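Local coordinates for protein manganese-dependent inorganic pyrophosphatase (Methanocaldococcus jannaschii, PDB 2EB0) that probably catalyses the manganese-dependent hydrolysis of inorganic pyrophosphate (diphosphate) to two phosphates, as a member of the two-metal family II pyrophosphatases, at residues S142-D147 against D158-M163; D11-A16 against G107-V112; L116-A121 against A164-E169; L43-V48 against E177-E182. All coordinates share one frame; numbering follows the deposited sequence.

Contact 1 of 4, residues S142-D147 against D158-M163; sequences SAIISD and DLDKEM. With MN (manganese (II) ion), chain E.
Two torsions aim Ile144 at Asp160 and Met163: with CG1 set beside its backbone N (chi1 -61°) and the chain then extended (chi2 -174°), CD1 reaches forward while the branch CG2, anti to the backbone N, points at Asp160. CG2 rests on the backbone of the first turn of helix 158-171, 3.7 Å from Asp160 O and 4.1 Å from Asp160 CB. The longer branch takes the next turn, where Ile144 CD1 meets Met163 CB at 3.9 Å. Beyond that carbon the methionine bends and carries its sulfur away from the isoleucine, so the side chains touch at the root of Met163.

Asp160 meets the isoleucine through its CB and carbonyl oxygen. Its buried carboxylate serves other partners: OD1 is bonded to Thr111 OG1 and OD2 to Gly107 N and Thr157 OG1, three bonds that should hold the group in a fixed orientation. An alanine in place of Ile144 would lack both reaching branches, which is likely to open a gap beside Asp160 O and Met163 CB and weaken the apolar packing at this level.

One turn after Ile144, Asp147 binds manganese through OD2 at 2.4 Å, a site completed by Asp13, Asp66 and His88; the apolar contact thus packs a metal-bearing helix against its successor in the chain. Helix 134-148 is hemmed in on other faces too: Ala143 packs on Ala110 of helix 109-118, Ile145 on Phe179 and Ile183 of helix 176-188, and Ser146 on Thr12 of helix 12-25.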
loop_
_atom_site.group_PDB
_atom_site.type_symbol
_atom_site.label_atom_id
_atom_site.label_comp_id
_atom_site.label_asym_id
_atom_site.label_seq_id
_atom_site.Cartn_x
_atom_site.Cartn_y
_atom_site.Cartn_z
ATOM N N SER B 142 -12.930 19.675 9.524
ATOM C CA SER B 142 -14.216 18.990 9.555
ATOM C C SER B 142 -14.037 17.499 9.270
ATOM O O SER B 142 -14.655 16.651 9.917
ATOM C CB SER B 142 -15.157 19.600 8.514
ATOM O OG SER B 142 -15.210 21.005 8.662
ATOM N N ALA B 143 -13.185 17.192 8.299
ATOM C CA ALA B 143 -12.926 15.810 7.922
ATOM C C ALA B 143 -12.366 15.030 9.102
ATOM O O ALA B 143 -12.797 13.911 9.370
ATOM C CB ALA B 143 -11.948 15.756 6.741
ATOM N N ILE B 144 -11.410 15.621 9.810
ATOM C CA ILE B 144 -10.816 14.953 10.956
ATOM C C ILE B 144 -11.872 14.692 12.028
ATOM O O ILE B 144 -12.014 13.566 12.507
ATOM C CB ILE B 144 -9.647 15.783 11.547
ATOM C CG1 ILE B 144 -8.546 15.941 10.484
ATOM C CG2 ILE B 144 -9.079 15.087 12.770
ATOM C CD1 ILE B 144 -7.281 16.620 10.968
ATOM N N ILE B 145 -12.625 15.726 12.386
ATOM C CA ILE B 145 -13.664 15.592 13.389
ATOM C C ILE B 145 -14.698 14.553 12.966
ATOM O O ILE B 145 -15.144 13.738 13.773
ATOM C CB ILE B 145 -14.389 16.929 13.625
ATOM C CG1 ILE B 145 -13.464 17.888 14.378
ATOM C CG2 ILE B 145 -15.701 16.689 14.387
ATOM C CD1 ILE B 145 -13.941 19.328 14.397
ATOM N N SER B 146 -15.079 14.592 11.697
ATOM C CA SER B 146 -16.073 13.672 11.183
ATOM C C SER B 146 -15.606 12.234 11.244
ATOM O O SER B 146 -16.304 11.365 11.756
ATOM C CB SER B 146 -16.416 14.024 9.737
ATOM O OG SER B 146 -17.207 12.996 9.164
ATOM N N ASP B 147 -14.412 11.987 10.725
ATOM C CA ASP B 147 -13.873 10.638 10.693
ATOM C C ASP B 147 -13.584 10.020 12.062
ATOM O O ASP B 147 -13.749 8.815 12.252
ATOM C CB ASP B 147 -12.620 10.621 9.829
ATOM C CG ASP B 147 -12.797 9.786 8.586
ATOM O OD1 ASP B 147 -13.897 9.824 7.992
ATOM O OD2 ASP B 147 -11.839 9.095 8.198
ATOM N N ASP B 158 -2.855 10.784 18.271
ATOM C CA ASP B 158 -2.373 12.085 18.724
ATOM C C ASP B 158 -2.227 13.008 17.532
ATOM O O ASP B 158 -2.505 14.197 17.624
ATOM C CB ASP B 158 -1.021 11.939 19.438
ATOM C CG ASP B 158 -1.144 11.281 20.805
ATOM O OD1 ASP B 158 -0.098 11.026 21.437
ATOM O OD2 ASP B 158 -2.282 11.023 21.254
ATOM N N LEU B 159 -1.805 12.443 16.408
ATOM C CA LEU B 159 -1.621 13.219 15.189
ATOM C C LEU B 159 -2.942 13.888 14.809
ATOM O O LEU B 159 -2.970 15.071 14.488
ATOM C CB LEU B 159 -1.142 12.314 14.041
ATOM C CG LEU B 159 -0.382 12.977 12.885
ATOM C CD1 LEU B 159 -0.237 11.996 11.719
ATOM C CD2 LEU B 159 -1.113 14.210 12.420
ATOM N N ASP B 160 -4.030 13.124 14.845
ATOM C CA ASP B 160 -5.341 13.657 14.506
ATOM C C ASP B 160 -5.650 14.904 15.346
ATOM O O ASP B 160 -6.077 15.933 14.822
ATOM C CB ASP B 160 -6.423 12.588 14.730
ATOM C CG ASP B 160 -6.279 11.388 13.779
ATOM O OD1 ASP B 160 -6.535 11.538 12.558
ATOM O OD2 ASP B 160 -5.904 10.292 14.248
ATOM N N LYS B 161 -5.417 14.816 16.646
ATOM C CA LYS B 161 -5.690 15.940 17.537
ATOM C C LYS B 161 -4.751 17.109 17.263
ATOM O O LYS B 161 -5.181 18.255 17.190
ATOM C CB LYS B 161 -5.553 15.504 18.997
ATOM C CG LYS B 161 -6.463 14.360 19.397
ATOM C CD LYS B 161 -6.549 14.260 20.903
ATOM C CE LYS B 161 -7.299 13.021 21.351
ATOM N NZ LYS B 161 -6.512 11.778 21.115
ATOM N N GLU B 162 -3.469 16.805 17.108
ATOM C CA GLU B 162 -2.452 17.823 16.851
ATOM C C GLU B 162 -2.782 18.596 15.577
ATOM O O GLU B 162 -2.692 19.821 15.525
ATOM C CB GLU B 162 -1.088 17.149 16.721
ATOM C CG GLU B 162 0.046 18.079 16.351
ATOM C CD GLU B 162 1.348 17.333 16.122
ATOM O OE1 GLU B 162 2.355 17.989 15.775
ATOM O OE2 GLU B 162 1.364 16.092 16.290
ATOM N N MET B 163 -3.186 17.864 14.550
ATOM C CA MET B 163 -3.524 18.476 13.285
ATOM C C MET B 163 -4.804 19.299 13.383
ATOM O O MET B 163 -4.885 20.394 12.828
ATOM C CB MET B 163 -3.642 17.396 12.214
ATOM C CG MET B 163 -2.881 17.747 10.959
ATOM S SD MET B 163 -1.053 17.708 11.016
ATOM C CE MET B 163 -0.622 18.358 12.634
HETATM MN MN MN E . -11.774 8.581 5.867
#

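Contact 2 of 4, residues D11-A16 against G107-V112; sequences DTDSIA and GSTATV. With MN (manganese (II) ion), chain F; MN (manganese (II) ion), chain E.
The dinuclear manganese site of the DHH domain is built partly from the start of helix 12-25, with Asp11 at its N-cap and Asp13 in its first turn, and here Asp13 joins that site to the start of helix 109-118. Its carboxylate sits in front of the first turn of this helix and accepts one backbone N-H on each oxygen. Thr109 N reaches OD1 of Asp13 at 2.8 Å in a nearly straight bond, whereas Ala110 N meets OD2 of Asp13 at 3.1 Å on a more bent path, 139° at the hydrogen. In both cases the syn lone pair is used, so the two N-H groups come in on the side between the oxygens.

The carboxylate gets there because CG of Asp13 lies anti to the backbone N (chi1 -169°). OD1 has a second task: it binds one manganese at 2.1 Å, sharing that ion with Asp66, His88 and Asp147. The two backbone N-H groups thus form a second shell that probably fixes the rotation of a metal ligand, and the helix start would be expected to favour its negative charge. CB of Ser108 and CB of Ala110 pack beside the oxygens. Thr109 OG1 is bonded to Asp66 OD2, another ligand of the ion, while Ser108 OG donates to Thr111 OG1.

Asp11 serves the other manganese, together with His7 and Asp66. Its two oxygens divide the work: OD2 of Asp11 binds the metal at 2.3 Å, and OD1 of Asp11 caps helix 12-25 by accepting Ser14 N at 2.9 Å.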
loop_
_atom_site.group_PDB
_atom_site.type_symbol
_atom_site.label_atom_id
_atom_site.label_comp_id
_atom_site.label_asym_id
_atom_site.label_seq_id
_atom_site.Cartn_x
_atom_site.Cartn_y
_atom_site.Cartn_z
ATOM N N ASP B 11 -18.250 10.435 2.247
ATOM C CA ASP B 11 -18.452 11.068 3.540
ATOM C C ASP B 11 -17.619 12.340 3.458
ATOM O O ASP B 11 -16.981 12.604 2.433
ATOM C CB ASP B 11 -17.962 10.190 4.687
ATOM C CG ASP B 11 -16.585 9.637 4.443
ATOM O OD1 ASP B 11 -15.814 10.249 3.672
ATOM O OD2 ASP B 11 -16.270 8.586 5.037
ATOM N N THR B 12 -17.622 13.120 4.530
ATOM C CA THR B 12 -16.883 14.368 4.553
ATOM C C THR B 12 -15.392 14.214 4.293
ATOM O O THR B 12 -14.804 15.056 3.618
ATOM C CB THR B 12 -17.088 15.089 5.888
ATOM O OG1 THR B 12 -18.464 15.455 6.003
ATOM C CG2 THR B 12 -16.214 16.343 5.971
ATOM N N ASP B 13 -14.782 13.155 4.825
ATOM C CA ASP B 13 -13.348 12.942 4.619
ATOM C C ASP B 13 -13.079 12.804 3.125
ATOM O O ASP B 13 -12.196 13.459 2.590
ATOM C CB ASP B 13 -12.854 11.679 5.344
ATOM C CG ASP B 13 -11.329 11.580 5.378
ATOM O OD1 ASP B 13 -10.802 10.464 5.541
ATOM O OD2 ASP B 13 -10.642 12.613 5.253
ATOM N N SER B 14 -13.856 11.951 2.460
ATOM C CA SER B 14 -13.724 11.724 1.026
ATOM C C SER B 14 -13.868 12.998 0.189
ATOM O O SER B 14 -13.148 13.185 -0.790
ATOM C CB SER B 14 -14.772 10.708 0.554
ATOM O OG SER B 14 -14.236 9.397 0.500
ATOM N N ILE B 15 -14.809 13.857 0.571
ATOM C CA ILE B 15 -15.069 15.097 -0.154
ATOM C C ILE B 15 -13.982 16.131 0.097
ATOM O O ILE B 15 -13.384 16.639 -0.848
ATOM C CB ILE B 15 -16.454 15.672 0.234
ATOM C CG1 ILE B 15 -17.553 14.699 -0.215
ATOM C CG2 ILE B 15 -16.667 17.049 -0.384
ATOM C CD1 ILE B 15 -17.635 14.506 -1.722
ATOM N N ALA B 16 -13.727 16.430 1.368
ATOM C CA ALA B 16 -12.702 17.395 1.752
ATOM C C ALA B 16 -11.321 16.995 1.233
ATOM O O ALA B 16 -10.606 17.815 0.662
ATOM C CB ALA B 16 -12.665 17.536 3.272
ATOM N N GLY B 107 -6.737 8.719 11.966
ATOM C CA GLY B 107 -8.173 8.921 11.975
ATOM C C GLY B 107 -8.815 9.310 10.658
ATOM O O GLY B 107 -9.995 9.034 10.443
ATOM N N SER B 108 -8.063 9.948 9.769
ATOM C CA SER B 108 -8.647 10.361 8.504
ATOM C C SER B 108 -7.622 10.668 7.443
ATOM O O SER B 108 -6.451 10.927 7.743
ATOM C CB SER B 108 -9.504 11.612 8.696
ATOM O OG SER B 108 -8.680 12.755 8.869
ATOM N N THR B 109 -8.083 10.660 6.196
ATOM C CA THR B 109 -7.217 10.972 5.071
ATOM C C THR B 109 -6.787 12.437 5.200
ATOM O O THR B 109 -5.671 12.807 4.817
ATOM C CB THR B 109 -7.956 10.764 3.741
ATOM O OG1 THR B 109 -8.412 9.403 3.663
ATOM C CG2 THR B 109 -7.036 11.065 2.566
ATOM N N ALA B 110 -7.674 13.257 5.760
ATOM C CA ALA B 110 -7.400 14.677 5.950
ATOM C C ALA B 110 -6.176 14.873 6.851
ATOM O O ALA B 110 -5.354 15.756 6.605
ATOM C CB ALA B 110 -8.628 15.369 6.551
ATOM N N THR B 111 -6.064 14.048 7.890
ATOM C CA THR B 111 -4.936 14.107 8.809
ATOM C C THR B 111 -3.626 13.890 8.059
ATOM O O THR B 111 -2.657 14.619 8.264
ATOM C CB THR B 111 -5.055 13.027 9.908
ATOM O OG1 THR B 111 -6.257 13.239 10.646
ATOM C CG2 THR B 111 -3.870 13.092 10.877
ATOM N N VAL B 112 -3.599 12.881 7.191
ATOM C CA VAL B 112 -2.413 12.573 6.400
ATOM C C VAL B 112 -1.979 13.770 5.549
ATOM O O VAL B 112 -0.797 14.110 5.477
ATOM C CB VAL B 112 -2.679 11.406 5.436
ATOM C CG1 VAL B 112 -1.421 11.108 4.626
ATOM C CG2 VAL B 112 -3.126 10.190 6.205
HETATM MN MN MN F . -14.456 7.759 3.966
HETATM MN MN MN E . -11.774 8.581 5.867
#

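Contact 3 of 4, residues L116-A121 against A164-E169; sequences LYFKDA and AKKLAE
Phe118, within the Schellman motif that ends helix 109-118, turns its ring to Lys166 and Leu167 of helix 158-171, joining two helices of the alpha/beta DHH domain. The motif closes with Ala121 N on Leu116 O and Asp120 N on Tyr117 O, with Asp120 at positive phi.

Lys166 supplies two interactions, both over the same face of the ring. The first is CH-pi: CB of Lys166 stands 4.2 Å from the centroid of the Phe118 ring, off-centre toward CE1 and CZ. The second is cation-pi, with NZ of Lys166 at 4.6 Å from that centroid and 25° off the ring normal. Bends at chi3 and chi4 bring the ammonium back over the aromatic ring, toward CD2. Lysine and phenylalanine run past each other in opposite senses.

The apolar part comes from Leu167, whose side chain reaches the ring edge near its plane. Met163 and Ile170 of the same helix also touch Phe118, whereas Leu167 continues inward to Leu140 and Ile144 of helix 134-148. Just past the helix end, within 116-121, Lys119 forms a salt bridge with Asp123 of the second subunit.

On the face of Phe118 opposite Lys166, Tyr117 CD1 sits 3.7 Å above the ring plane; at the edge, Leu167 CD2 approaches Phe118 CE1 to 3.7 Å.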
loop_
_atom_site.group_PDB
_atom_site.type_symbol
_atom_site.label_atom_id
_atom_site.label_comp_id
_atom_site.label_asym_id
_atom_site.label_seq_id
_atom_site.Cartn_x
_atom_site.Cartn_y
_atom_site.Cartn_z
ATOM N N LEU B 116 1.378 16.429 5.976
ATOM C CA LEU B 116 2.319 16.689 4.900
ATOM C C LEU B 116 2.414 18.190 4.697
ATOM O O LEU B 116 3.497 18.742 4.452
ATOM C CB LEU B 116 1.857 16.036 3.603
ATOM C CG LEU B 116 2.013 14.520 3.551
ATOM C CD1 LEU B 116 1.610 14.030 2.166
ATOM C CD2 LEU B 116 3.473 14.149 3.846
ATOM N N TYR B 117 1.269 18.853 4.811
ATOM C CA TYR B 117 1.239 20.287 4.616
ATOM C C TYR B 117 2.082 21.072 5.606
ATOM O O TYR B 117 2.935 21.859 5.206
ATOM C CB TYR B 117 -0.191 20.805 4.663
ATOM C CG TYR B 117 -0.254 22.300 4.625
ATOM C CD1 TYR B 117 -0.502 23.033 5.784
ATOM C CD2 TYR B 117 -0.022 22.989 3.442
ATOM C CE1 TYR B 117 -0.514 24.419 5.764
ATOM C CE2 TYR B 117 -0.028 24.370 3.406
ATOM C CZ TYR B 117 -0.274 25.080 4.569
ATOM O OH TYR B 117 -0.281 26.449 4.539
ATOM N N PHE B 118 1.845 20.862 6.894
ATOM C CA PHE B 118 2.583 21.594 7.906
ATOM C C PHE B 118 4.069 21.265 7.953
ATOM O O PHE B 118 4.876 22.097 8.373
ATOM C CB PHE B 118 1.933 21.393 9.270
ATOM C CG PHE B 118 0.591 22.062 9.395
ATOM C CD1 PHE B 118 -0.568 21.308 9.586
ATOM C CD2 PHE B 118 0.487 23.454 9.322
ATOM C CE1 PHE B 118 -1.815 21.929 9.704
ATOM C CE2 PHE B 118 -0.747 24.084 9.438
ATOM C CZ PHE B 118 -1.908 23.319 9.630
ATOM N N LYS B 119 4.440 20.064 7.522
ATOM C CA LYS B 119 5.853 19.702 7.497
ATOM C C LYS B 119 6.512 20.288 6.243
ATOM O O LYS B 119 7.691 20.065 5.995
ATOM C CB LYS B 119 6.028 18.181 7.505
ATOM C CG LYS B 119 5.633 17.524 8.813
ATOM C CD LYS B 119 5.804 16.017 8.754
ATOM C CE LYS B 119 7.254 15.637 8.548
ATOM N NZ LYS B 119 8.082 16.113 9.680
ATOM N N ASP B 120 5.743 21.044 5.459
ATOM C CA ASP B 120 6.263 21.640 4.232
ATOM C C ASP B 120 6.751 20.560 3.273
ATOM O O ASP B 120 7.745 20.746 2.568
ATOM C CB ASP B 120 7.417 22.595 4.548
ATOM C CG ASP B 120 6.941 23.927 5.076
ATOM O OD1 ASP B 120 6.375 24.706 4.282
ATOM O OD2 ASP B 120 7.128 24.190 6.283
ATOM N N ALA B 121 6.044 19.436 3.242
ATOM C CA ALA B 121 6.432 18.330 2.381
ATOM C C ALA B 121 5.293 17.841 1.497
ATOM O O ALA B 121 5.248 16.669 1.123
ATOM C CB ALA B 121 6.955 17.186 3.227
ATOM N N ALA B 164 -5.790 18.776 14.107
ATOM C CA ALA B 164 -7.055 19.472 14.295
ATOM C C ALA B 164 -6.817 20.852 14.906
ATOM O O ALA B 164 -7.337 21.855 14.416
ATOM C CB ALA B 164 -7.987 18.652 15.201
ATOM N N LYS B 165 -6.028 20.906 15.974
ATOM C CA LYS B 165 -5.755 22.178 16.632
ATOM C C LYS B 165 -5.127 23.208 15.701
ATOM O O LYS B 165 -5.514 24.367 15.705
ATOM C CB LYS B 165 -4.846 21.973 17.847
ATOM C CG LYS B 165 -5.520 21.267 19.017
ATOM C CD LYS B 165 -4.604 21.214 20.232
ATOM C CE LYS B 165 -5.232 20.439 21.382
ATOM N NZ LYS B 165 -5.396 18.993 21.058
ATOM N N LYS B 166 -4.145 22.790 14.918
ATOM C CA LYS B 166 -3.472 23.695 13.997
ATOM C C LYS B 166 -4.388 24.148 12.865
ATOM O O LYS B 166 -4.295 25.287 12.406
ATOM C CB LYS B 166 -2.232 23.020 13.424
ATOM C CG LYS B 166 -1.115 22.843 14.433
ATOM C CD LYS B 166 -0.033 21.914 13.905
ATOM C CE LYS B 166 1.356 22.483 14.149
ATOM N NZ LYS B 166 1.606 23.713 13.332
ATOM N N LEU B 167 -5.265 23.256 12.413
ATOM C CA LEU B 167 -6.198 23.586 11.337
ATOM C C LEU B 167 -7.256 24.564 11.844
ATOM O O LEU B 167 -7.630 25.495 11.135
ATOM C CB LEU B 167 -6.862 22.314 10.796
ATOM C CG LEU B 167 -5.882 21.363 10.103
ATOM C CD1 LEU B 167 -6.558 20.028 9.841
ATOM C CD2 LEU B 167 -5.379 22.000 8.798
ATOM N N ALA B 168 -7.722 24.346 13.073
ATOM C CA ALA B 168 -8.716 25.218 13.699
ATOM C C ALA B 168 -8.160 26.637 13.771
ATOM O O ALA B 168 -8.887 27.619 13.595
ATOM C CB ALA B 168 -9.048 24.719 15.110
ATOM N N GLU B 169 -6.859 26.730 14.029
ATOM C CA GLU B 169 -6.179 28.018 14.122
ATOM C C GLU B 169 -6.249 28.769 12.797
ATOM O O GLU B 169 -6.505 29.974 12.770
ATOM C CB GLU B 169 -4.714 27.810 14.515
ATOM C CG GLU B 169 -3.874 29.076 14.500
ATOM C CD GLU B 169 -2.417 28.821 14.855
ATOM O OE1 GLU B 169 -1.613 29.776 14.791
ATOM O OE2 GLU B 169 -2.072 27.669 15.200
#

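Contact 4 of 4, residues L43-V48 against E177-E182; sequences LRKFGV and EEFGME
This is a partly buried cation-pi and aromatic contact, away from the metal sites, between the Schellman-capped end of helix 37-45 in the DHH domain and helix 176-188. Lys45 and Phe46 reach out from one side to meet the ring of Phe179 coming from the other, across a wide separation of the backbones.

The lysine does most of the touching. With CG anti to the backbone N (chi1 -176°) it stretches toward Phe179, then turns at its last bond (chi4 -76°) to set the ammonium over the ring. NZ of Lys45 lies 3.9 Å from the centroid of the Phe179 ring and 14° off its normal. The methylenes pack there too, Lys45 CD at 3.5 Å from Phe179 CE1. Were Lys45 an alanine, the ammonium and its long apolar stem would be gone, which is likely to leave this face of Phe179 without its cation and open a gap between the helices.

Phe46 approaches alongside, its own face overlain by Lys45 CG, 4.0 Å above the plane and offset toward the rim. Ser142 of helix 134-148 touches both phenylalanines, and Phe179 also packs on Ile145 and on Phe41.

Gly47, at positive phi, ends the helix, with Gly47 N bonded to Arg44 O and Val48 N to Leu43 O at 3.1 Å. Where the two aromatic residues meet, Phe179 CZ comes to the edge of Phe46, near the plane of that ring, 4.0 Å from Phe46 CE1.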
loop_
_atom_site.group_PDB
_atom_site.type_symbol
_atom_site.label_atom_id
_atom_site.label_comp_id
_atom_site.label_asym_id
_atom_site.label_seq_id
_atom_site.Cartn_x
_atom_site.Cartn_y
_atom_site.Cartn_z
ATOM N N LEU B 43 -19.531 22.075 3.830
ATOM C CA LEU B 43 -19.216 22.829 2.617
ATOM C C LEU B 43 -19.807 24.232 2.693
ATOM O O LEU B 43 -19.112 25.229 2.470
ATOM C CB LEU B 43 -19.771 22.123 1.383
ATOM C CG LEU B 43 -19.212 20.735 1.074
ATOM C CD1 LEU B 43 -19.833 20.239 -0.213
ATOM C CD2 LEU B 43 -17.698 20.799 0.960
ATOM N N ARG B 44 -21.096 24.305 2.999
ATOM C CA ARG B 44 -21.756 25.596 3.123
ATOM C C ARG B 44 -21.026 26.451 4.170
ATOM O O ARG B 44 -20.805 27.642 3.976
ATOM C CB ARG B 44 -23.216 25.407 3.543
ATOM C CG ARG B 44 -23.908 26.705 3.949
ATOM C CD ARG B 44 -25.372 26.504 4.307
ATOM N NE ARG B 44 -26.207 26.273 3.133
ATOM C CZ ARG B 44 -26.576 25.076 2.694
ATOM N NH1 ARG B 44 -26.187 23.977 3.333
ATOM N NH2 ARG B 44 -27.343 24.978 1.613
ATOM N N LYS B 45 -20.638 25.824 5.272
ATOM C CA LYS B 45 -19.965 26.542 6.342
ATOM C C LYS B 45 -18.714 27.281 5.895
ATOM O O LYS B 45 -18.522 28.439 6.250
ATOM C CB LYS B 45 -19.615 25.584 7.481
ATOM C CG LYS B 45 -18.987 26.257 8.686
ATOM C CD LYS B 45 -18.952 25.296 9.862
ATOM C CE LYS B 45 -18.516 25.983 11.144
ATOM N NZ LYS B 45 -17.059 26.228 11.185
ATOM N N PHE B 46 -17.865 26.628 5.107
ATOM C CA PHE B 46 -16.640 27.279 4.675
ATOM C C PHE B 46 -16.677 27.881 3.290
ATOM O O PHE B 46 -15.636 28.194 2.725
ATOM C CB PHE B 46 -15.461 26.314 4.814
ATOM C CG PHE B 46 -15.245 25.862 6.220
ATOM C CD1 PHE B 46 -15.752 24.647 6.658
ATOM C CD2 PHE B 46 -14.597 26.692 7.136
ATOM C CE1 PHE B 46 -15.620 24.260 7.996
ATOM C CE2 PHE B 46 -14.462 26.314 8.466
ATOM C CZ PHE B 46 -14.974 25.093 8.901
ATOM N N GLY B 47 -17.883 28.060 2.761
ATOM C CA GLY B 47 -18.044 28.648 1.442
ATOM C C GLY B 47 -17.274 27.934 0.354
ATOM O O GLY B 47 -16.658 28.570 -0.492
ATOM N N VAL B 48 -17.315 26.610 0.377
ATOM C CA VAL B 48 -16.627 25.791 -0.610
ATOM C C VAL B 48 -17.637 25.101 -1.520
ATOM O O VAL B 48 -18.622 24.544 -1.053
ATOM C CB VAL B 48 -15.738 24.722 0.087
ATOM C CG1 VAL B 48 -15.123 23.778 -0.950
ATOM C CG2 VAL B 48 -14.628 25.420 0.892
ATOM N N GLU B 177 -14.637 21.714 20.106
ATOM C CA GLU B 177 -15.665 20.913 20.758
ATOM C C GLU B 177 -17.077 21.319 20.367
ATOM O O GLU B 177 -17.934 20.464 20.157
ATOM C CB GLU B 177 -15.513 20.994 22.277
ATOM C CG GLU B 177 -14.266 20.310 22.794
ATOM C CD GLU B 177 -14.148 18.884 22.291
ATOM O OE1 GLU B 177 -15.101 18.099 22.499
ATOM O OE2 GLU B 177 -13.107 18.550 21.687
ATOM N N GLU B 178 -17.320 22.621 20.279
ATOM C CA GLU B 178 -18.641 23.126 19.907
ATOM C C GLU B 178 -18.932 22.829 18.440
ATOM O O GLU B 178 -20.032 22.402 18.101
ATOM C CB GLU B 178 -18.737 24.631 20.149
ATOM C CG GLU B 178 -18.788 25.016 21.605
ATOM C CD GLU B 178 -18.981 26.502 21.798
ATOM O OE1 GLU B 178 -19.135 26.932 22.960
ATOM O OE2 GLU B 178 -18.977 27.239 20.787
ATOM N N PHE B 179 -17.947 23.069 17.579
ATOM C CA PHE B 179 -18.111 22.796 16.158
ATOM C C PHE B 179 -18.358 21.299 15.978
ATOM O O PHE B 179 -19.217 20.895 15.197
ATOM C CB PHE B 179 -16.864 23.228 15.388
ATOM C CG PHE B 179 -16.894 22.862 13.932
ATOM C CD1 PHE B 179 -18.083 22.918 13.207
ATOM C CD2 PHE B 179 -15.729 22.477 13.277
ATOM C CE1 PHE B 179 -18.111 22.592 11.842
ATOM C CE2 PHE B 179 -15.743 22.150 11.914
ATOM C CZ PHE B 179 -16.938 22.208 11.196
ATOM N N GLY B 180 -17.612 20.491 16.727
ATOM C CA GLY B 180 -17.756 19.048 16.663
ATOM C C GLY B 180 -19.143 18.580 17.066
ATOM O O GLY B 180 -19.684 17.642 16.476
ATOM N N MET B 181 -19.729 19.222 18.069
ATOM C CA MET B 181 -21.059 18.824 18.501
ATOM C C MET B 181 -22.019 18.968 17.320
ATOM O O MET B 181 -22.889 18.120 17.103
ATOM C CB MET B 181 -21.530 19.684 19.678
ATOM C CG MET B 181 -22.934 19.319 20.171
ATOM S SD MET B 181 -23.144 17.528 20.432
ATOM C CE MET B 181 -22.342 17.313 22.046
ATOM N N GLU B 182 -21.838 20.044 16.555
ATOM C CA GLU B 182 -22.660 20.314 15.380
ATOM C C GLU B 182 -22.510 19.175 14.374
ATOM O O GLU B 182 -23.492 18.642 13.855
ATOM C CB GLU B 182 -22.229 21.640 14.749
ATOM C CG GLU B 182 -23.366 22.618 14.598
ATOM C CD GLU B 182 -24.180 22.733 15.867
ATOM O OE1 GLU B 182 -23.673 23.313 16.848
ATOM O OE2 GLU B 182 -25.322 22.226 15.890
#

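Contacts 1 and 2 are wholly buried, whereas contacts 3 and 4 are partly buried and farther from the centre of the chain. The chemistry follows: contact 2 is polar and metal-bound, contact 1 apolar beside the same manganese, and the outer pair each place a lysine over a phenylalanine. Contact 2 and contact 3 occupy opposite ends of helix 109-118, and contacts 1 and 3 share helix 158-171, where Ile144 CD1 reaches Leu167 CD1. The carboxylate of Asp160 joins contacts 1 and 2. On another face of helix 134-148, Ser142 and Ile145 lean on the aromatic residues of contact 4, which does not touch contact 3.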